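Local coordinates for trichosurin (Trichosurus vulpecula, PDB 2R73), which probably binds and carries small, largely hydrophobic molecules inside its beta-barrel, as a secreted homodimeric lipocalin of possum milk, at residues 42-47 and 68-73; 111-116 and 124-129. The protein carries 1 engineered substitution. All coordinates share one frame; numbering follows the deposited sequence.

How the contacts relate
Contact 1 and contact 2 sit on one lipocalin barrel, their centres about 18 Å apart. Contact 2 pairs two strands, its centre about 5 Å from the centre of the chain, and turns Phe112, Phe114, Val125 and Asn127 to the barrel interior, where a ligand would be expected in this family. Contact 1 lies at the surface, where the loop holding 42-47 meets the hairpin turn of 68-73. Phe47 joins the two: its CZ packs 3.7 Å from Asn116 ND2, its CE2 lies 3.9 Å from Phe114 CD2 and its CG 3.9 Å from Val125 CG2. The surface loop thereby reaches the paired strands, consistent with closure of one barrel end.

Contact 1 of 2, residues 42-47 and 68-73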
loop_
_atom_site.group_PDB
_atom_site.type_symbol
_atom_site.label_atom_id
_atom_site.label_comp_id
_atom_site.label_asym_id
_atom_site.label_seq_id
_atom_site.Cartn_x
_atom_site.Cartn_y
_atom_site.Cartn_z
ATOM N N GLU A 42 -5.918 12.712 -14.642
ATOM C CA GLU A 42 -6.591 13.767 -15.399
ATOM C C GLU A 42 -6.760 13.243 -16.834
ATOM O O GLU A 42 -6.417 12.091 -17.111
ATOM C CB GLU A 42 -5.762 15.050 -15.382
ATOM C CG GLU A 42 -5.636 15.627 -14.002
ATOM C CD GLU A 42 -4.684 16.796 -13.930
ATOM O OE1 GLU A 42 -3.662 16.780 -14.659
ATOM O OE2 GLU A 42 -4.952 17.717 -13.124
ATOM N N GLU A 43 -7.279 14.068 -17.739
ATOM C CA GLU A 43 -7.474 13.641 -19.129
ATOM C C GLU A 43 -6.144 13.183 -19.711
ATOM O O GLU A 43 -5.132 13.829 -19.488
ATOM C CB GLU A 43 -7.981 14.802 -19.992
ATOM C CG GLU A 43 -9.095 15.619 -19.381
ATOM C CD GLU A 43 -10.454 15.011 -19.606
ATOM O OE1 GLU A 43 -11.446 15.575 -19.084
ATOM O OE2 GLU A 43 -10.534 13.977 -20.311
ATOM N N GLU A 44 -6.149 12.078 -20.455
ATOM C CA GLU A 44 -4.928 11.573 -21.095
ATOM C C GLU A 44 -3.980 10.820 -20.175
ATOM O O GLU A 44 -2.946 10.328 -20.626
ATOM C CB GLU A 44 -4.143 12.724 -21.743
ATOM C CG GLU A 44 -4.814 13.371 -22.961
ATOM C CD GLU A 44 -4.983 12.406 -24.130
ATOM O OE1 GLU A 44 -3.986 11.750 -24.525
ATOM O OE2 GLU A 44 -6.117 12.315 -24.653
ATOM N N GLY A 45 -4.329 10.746 -18.892
ATOM C CA GLY A 45 -3.492 10.062 -17.923
ATOM C C GLY A 45 -3.578 8.556 -18.045
ATOM O O GLY A 45 -4.650 8.018 -18.322
ATOM N N PRO A 46 -2.453 7.845 -17.841
ATOM C CA PRO A 46 -2.405 6.383 -17.934
ATOM C C PRO A 46 -3.349 5.671 -16.976
ATOM O O PRO A 46 -3.748 4.534 -17.224
ATOM C CB PRO A 46 -0.930 6.066 -17.679
ATOM C CG PRO A 46 -0.472 7.196 -16.821
ATOM C CD PRO A 46 -1.129 8.384 -17.483
ATOM N N PHE A 47 -3.737 6.346 -15.898
ATOM C CA PHE A 47 -4.638 5.733 -14.928
ATOM C C PHE A 47 -6.086 6.213 -14.935
ATOM O O PHE A 47 -6.878 5.806 -14.089
ATOM C CB PHE A 47 -4.039 5.851 -13.525
ATOM C CG PHE A 47 -2.829 4.998 -13.337
ATOM C CD1 PHE A 47 -1.564 5.495 -13.593
ATOM C CD2 PHE A 47 -2.965 3.659 -12.986
ATOM C CE1 PHE A 47 -0.451 4.672 -13.509
ATOM C CE2 PHE A 47 -1.857 2.828 -12.900
ATOM C CZ PHE A 47 -0.596 3.335 -13.163
ATOM N N ARG A 68 -9.396 6.813 -22.933
ATOM C CA ARG A 68 -9.285 7.728 -24.053
ATOM C C ARG A 68 -7.824 8.136 -24.218
ATOM O O ARG A 68 -7.247 8.783 -23.349
ATOM C CB ARG A 68 -10.170 8.954 -23.826
ATOM C CG ARG A 68 -10.133 9.932 -24.983
ATOM C CD ARG A 68 -11.026 11.148 -24.764
ATOM N NE ARG A 68 -12.438 10.878 -25.035
ATOM C CZ ARG A 68 -13.331 10.523 -24.118
ATOM N NH1 ARG A 68 -12.971 10.390 -22.846
ATOM N NH2 ARG A 68 -14.593 10.306 -24.474
ATOM N N LYS A 69 -7.221 7.731 -25.328
ATOM C CA LYS A 69 -5.827 8.057 -25.603
ATOM C C LYS A 69 -5.747 8.763 -26.947
ATOM O O LYS A 69 -6.356 8.318 -27.919
ATOM C CB LYS A 69 -4.971 6.783 -25.632
ATOM C CG LYS A 69 -4.711 6.155 -24.265
ATOM C CD LYS A 69 -3.697 6.961 -23.446
ATOM C CE LYS A 69 -3.342 6.270 -22.133
ATOM N NZ LYS A 69 -4.505 6.161 -21.222
ATOM N N ASN A 70 -5.006 9.865 -26.990
ATOM C CA ASN A 70 -4.832 10.638 -28.213
ATOM C C ASN A 70 -6.153 11.001 -28.874
ATOM O O ASN A 70 -6.265 10.964 -30.102
ATOM C CB ASN A 70 -3.978 9.859 -29.210
ATOM C CG ASN A 70 -2.623 9.496 -28.652
ATOM O OD1 ASN A 70 -1.899 10.355 -28.150
ATOM N ND2 ASN A 70 -2.269 8.219 -28.739
ATOM N N GLY A 71 -7.158 11.327 -28.070
ATOM C CA GLY A 71 -8.431 11.714 -28.644
ATOM C C GLY A 71 -9.616 10.781 -28.500
ATOM O O GLY A 71 -10.720 11.234 -28.203
ATOM N N GLN A 72 -9.417 9.483 -28.689
ATOM C CA GLN A 72 -10.558 8.583 -28.587
ATOM C C GLN A 72 -10.415 7.387 -27.666
ATOM O O GLN A 72 -9.327 7.052 -27.199
ATOM C CB GLN A 72 -10.964 8.112 -29.981
ATOM N N CYS A 73 -11.561 6.762 -27.427
ATOM C CA CYS A 73 -11.683 5.611 -26.560
ATOM C C CYS A 73 -11.164 4.331 -27.193
ATOM O O CYS A 73 -11.483 4.006 -28.334
ATOM C CB CYS A 73 -13.141 5.420 -26.186
ATOM S SG CYS A 73 -13.857 6.866 -25.345
HETATM O O HOH W 1 -10.555 10.856 -20.418
#
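The carboxylate of Glu44 reaches across to the hairpin turn of 68-73 and, at the exposed rim of the contact, takes the backbone N-H of Asn70. The bond from Asn70 N to Glu44 OE1 is 3.3 Å long and uses the syn lone pair, on the side of the other oxygen; that second oxygen, Glu44 OE2, lies 3.7 Å from Gly71 N. Glu44 points its CB away from the turn, and a bend at its second torsion (chi2 -63°) swings the carboxylate back. It stands at the third position of the type II turn 42-45, closed by Gly45 N to Glu42 O at 3.1 Å. The closer-packed side lies next to the buried Gly45. From the strand leading into the turn, Lys69, its chain bent at two torsions, brings NZ to Gly45 O in a weak hydrogen bond of 3.4 Å, with Pro46 CA close by; the same NZ bonds weakly to Thr67 OG1. In lipocalin terms this is the loop between the first two barrel strands meeting the tight connection between the third and fourth, here a type I' turn from Lys69 to Gln72. Beyond the contact, Tyr93 and Asn49 bond Pro46 O, and Tyr93 meets the Phe47 ring edge-to-face. A second loose spot faces solvent, where Glu43 and Arg68 carry opposite charges but do not meet, Glu43 OE2 and Arg68 NH1 being 5.0 Å apart. A water lies between them, giving a hydrogen bond to Glu43 OE2 at 3.1 Å and accepting a weak one from Arg68 NH1. The guanidinium of Arg68 has Cys73 SG over one face, offset toward the rim, 3.6 Å above the plane, and that sulfur forms the disulfide with Cys166.

Contact 2 of 2, residues 111-116 and 124-129; sequences KFIFYN and VVANLF
With its CG beside the backbone N (chi1 -47°), Asn127 turns its amide back toward strand 111-116, while Phe114, its ring rotated to a chi2 of 1°, offers that amide a face. Asn127 ND2 stands 3.6 Å above the plane of the Phe114 ring, over its centre, and the two side chains cross at about a right angle. The same ND2 gives Phe112 O a nearly straight hydrogen bond (2.9 Å, 172° at the hydrogen), with the acceptor in the amide plane. Phe112 O also accepts from Asn127 N, and the two donors come from opposite faces of the carbonyl plane, so backbone and side chain of Asn127 together grip one oxygen. Replacing Phe114 by an alanine would remove the ring, and the Asn127 amide would probably lose the face under ND2. Further along, Phe112 CD1 lies 3.5 Å from Phe129 CE1, the rings meeting obliquely, and Phe112 also packs against Tyr101.

The backbones run antiparallel in regular register, Phe112 with Asn127 and Phe114 with Val125 forming the hydrogen-bonded pairs. On the other face, Leu128 CD1 touches Lys111 CE at 3.7 Å and Ile113 packs on Ala126. Here too, in the trichosurin dimer, Tyr115 stacks on Tyr115 of the second subunit, whose Tyr117 packs on Val124. Helix 137-148 covers part of this outer side through Phe143 and Phe147, and a hairpin with one face to the interior and the other packed by the helix is the arrangement of the last hairpin in a lipocalin barrel.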
loop_
_atom_site.group_PDB
_atom_site.type_symbol
_atom_site.label_atom_id
_atom_site.label_comp_id
_atom_site.label_asym_id
_atom_site.label_seq_id
_atom_site.Cartn_x
_atom_site.Cartn_y
_atom_site.Cartn_z
ATOM N N LYS A 111 -13.389 -1.014 -4.168
ATOM C CA LYS A 111 -12.301 -0.058 -4.085
ATOM C C LYS A 111 -10.960 -0.752 -4.359
ATOM O O LYS A 111 -10.657 -1.790 -3.759
ATOM C CB LYS A 111 -12.307 0.573 -2.687
ATOM C CG LYS A 111 -11.834 2.012 -2.618
ATOM C CD LYS A 111 -12.103 2.633 -1.233
ATOM C CE LYS A 111 -13.597 2.735 -0.953
ATOM N NZ LYS A 111 -13.922 3.452 0.317
ATOM N N PHE A 112 -10.172 -0.202 -5.283
ATOM C CA PHE A 112 -8.859 -0.767 -5.580
ATOM C C PHE A 112 -7.771 0.286 -5.401
ATOM O O PHE A 112 -7.738 1.285 -6.114
ATOM C CB PHE A 112 -8.786 -1.316 -7.010
ATOM C CG PHE A 112 -9.533 -2.604 -7.207
ATOM C CD1 PHE A 112 -10.820 -2.607 -7.729
ATOM C CD2 PHE A 112 -8.956 -3.815 -6.849
ATOM C CE1 PHE A 112 -11.518 -3.804 -7.889
ATOM C CE2 PHE A 112 -9.644 -5.008 -7.003
ATOM C CZ PHE A 112 -10.926 -5.004 -7.523
ATOM N N ILE A 113 -6.884 0.068 -4.439
ATOM C CA ILE A 113 -5.799 1.007 -4.197
ATOM C C ILE A 113 -4.534 0.510 -4.884
ATOM O O ILE A 113 -4.089 -0.608 -4.632
ATOM C CB ILE A 113 -5.484 1.167 -2.687
ATOM C CG1 ILE A 113 -6.571 1.971 -1.968
ATOM C CG2 ILE A 113 -4.201 1.936 -2.529
ATOM C CD1 ILE A 113 -7.945 1.422 -2.106
ATOM N N PHE A 114 -3.964 1.334 -5.757
ATOM C CA PHE A 114 -2.736 0.962 -6.453
ATOM C C PHE A 114 -1.556 1.709 -5.841
ATOM O O PHE A 114 -1.618 2.926 -5.653
ATOM C CB PHE A 114 -2.747 1.372 -7.937
ATOM C CG PHE A 114 -3.798 0.711 -8.784
ATOM C CD1 PHE A 114 -4.709 -0.181 -8.256
ATOM C CD2 PHE A 114 -3.872 1.011 -10.139
ATOM C CE1 PHE A 114 -5.680 -0.765 -9.064
ATOM C CE2 PHE A 114 -4.837 0.434 -10.951
ATOM C CZ PHE A 114 -5.742 -0.455 -10.410
ATOM N N TYR A 115 -0.491 0.983 -5.528
ATOM C CA TYR A 115 0.736 1.605 -5.046
ATOM C C TYR A 115 1.698 1.375 -6.221
ATOM O O TYR A 115 2.231 0.284 -6.417
ATOM C CB TYR A 115 1.221 0.948 -3.755
ATOM C CG TYR A 115 0.376 1.351 -2.563
ATOM C CD1 TYR A 115 -0.617 0.512 -2.067
ATOM C CD2 TYR A 115 0.534 2.601 -1.971
ATOM C CE1 TYR A 115 -1.431 0.907 -1.012
ATOM C CE2 TYR A 115 -0.276 3.009 -0.919
ATOM C CZ TYR A 115 -1.254 2.158 -0.446
ATOM O OH TYR A 115 -2.053 2.564 0.600
ATOM N N ASN A 116 1.853 2.431 -7.017
ATOM C CA ASN A 116 2.655 2.462 -8.235
ATOM C C ASN A 116 4.132 2.876 -8.105
ATOM O O ASN A 116 4.460 3.923 -7.533
ATOM C CB ASN A 116 1.923 3.377 -9.225
ATOM C CG ASN A 116 2.670 3.568 -10.525
ATOM O OD1 ASN A 116 3.342 4.590 -10.735
ATOM N ND2 ASN A 116 2.560 2.586 -11.411
ATOM N N VAL A 124 0.378 6.794 -5.541
ATOM C CA VAL A 124 -0.785 6.037 -5.146
ATOM C C VAL A 124 -1.955 6.410 -6.046
ATOM O O VAL A 124 -2.219 7.594 -6.286
ATOM C CB VAL A 124 -1.136 6.294 -3.652
ATOM C CG1 VAL A 124 -0.997 7.771 -3.338
ATOM C CG2 VAL A 124 -2.551 5.837 -3.354
ATOM N N VAL A 125 -2.629 5.392 -6.572
ATOM C CA VAL A 125 -3.800 5.616 -7.416
ATOM C C VAL A 125 -4.951 4.817 -6.821
ATOM O O VAL A 125 -4.898 3.588 -6.790
ATOM C CB VAL A 125 -3.594 5.134 -8.881
ATOM C CG1 VAL A 125 -4.867 5.406 -9.677
ATOM C CG2 VAL A 125 -2.395 5.832 -9.530
ATOM N N ALA A 126 -5.983 5.507 -6.342
ATOM C CA ALA A 126 -7.130 4.818 -5.754
ATOM C C ALA A 126 -8.336 4.875 -6.688
ATOM O O ALA A 126 -8.630 5.915 -7.277
ATOM C CB ALA A 126 -7.478 5.435 -4.398
ATOM N N ASN A 127 -9.026 3.752 -6.834
ATOM C CA ASN A 127 -10.198 3.695 -7.707
ATOM C C ASN A 127 -11.427 3.293 -6.908
ATOM O O ASN A 127 -11.377 2.369 -6.090
ATOM C CB ASN A 127 -10.010 2.663 -8.825
ATOM C CG ASN A 127 -8.668 2.780 -9.520
ATOM O OD1 ASN A 127 -8.578 3.276 -10.647
ATOM N ND2 ASN A 127 -7.610 2.318 -8.850
ATOM N N LEU A 128 -12.527 3.991 -7.140
ATOM C CA LEU A 128 -13.775 3.667 -6.472
ATOM C C LEU A 128 -14.729 3.243 -7.571
ATOM O O LEU A 128 -15.169 4.067 -8.374
ATOM C CB LEU A 128 -14.340 4.876 -5.727
ATOM C CG LEU A 128 -15.669 4.590 -5.025
ATOM C CD1 LEU A 128 -15.496 3.437 -4.063
ATOM C CD2 LEU A 128 -16.153 5.838 -4.297
ATOM N N PHE A 129 -15.020 1.948 -7.611
ATOM C CA PHE A 129 -15.906 1.364 -8.613
ATOM C C PHE A 129 -17.282 1.124 -8.006
ATOM O O PHE A 129 -17.403 0.919 -6.801
ATOM C CB PHE A 129 -15.358 0.009 -9.079
ATOM C CG PHE A 129 -14.044 0.080 -9.803
ATOM C CD1 PHE A 129 -13.237 -1.046 -9.893
ATOM C CD2 PHE A 129 -13.636 1.242 -10.440
ATOM C CE1 PHE A 129 -12.051 -1.019 -10.605
ATOM C CE2 PHE A 129 -12.444 1.273 -11.161
ATOM C CZ PHE A 129 -11.654 0.143 -11.243
#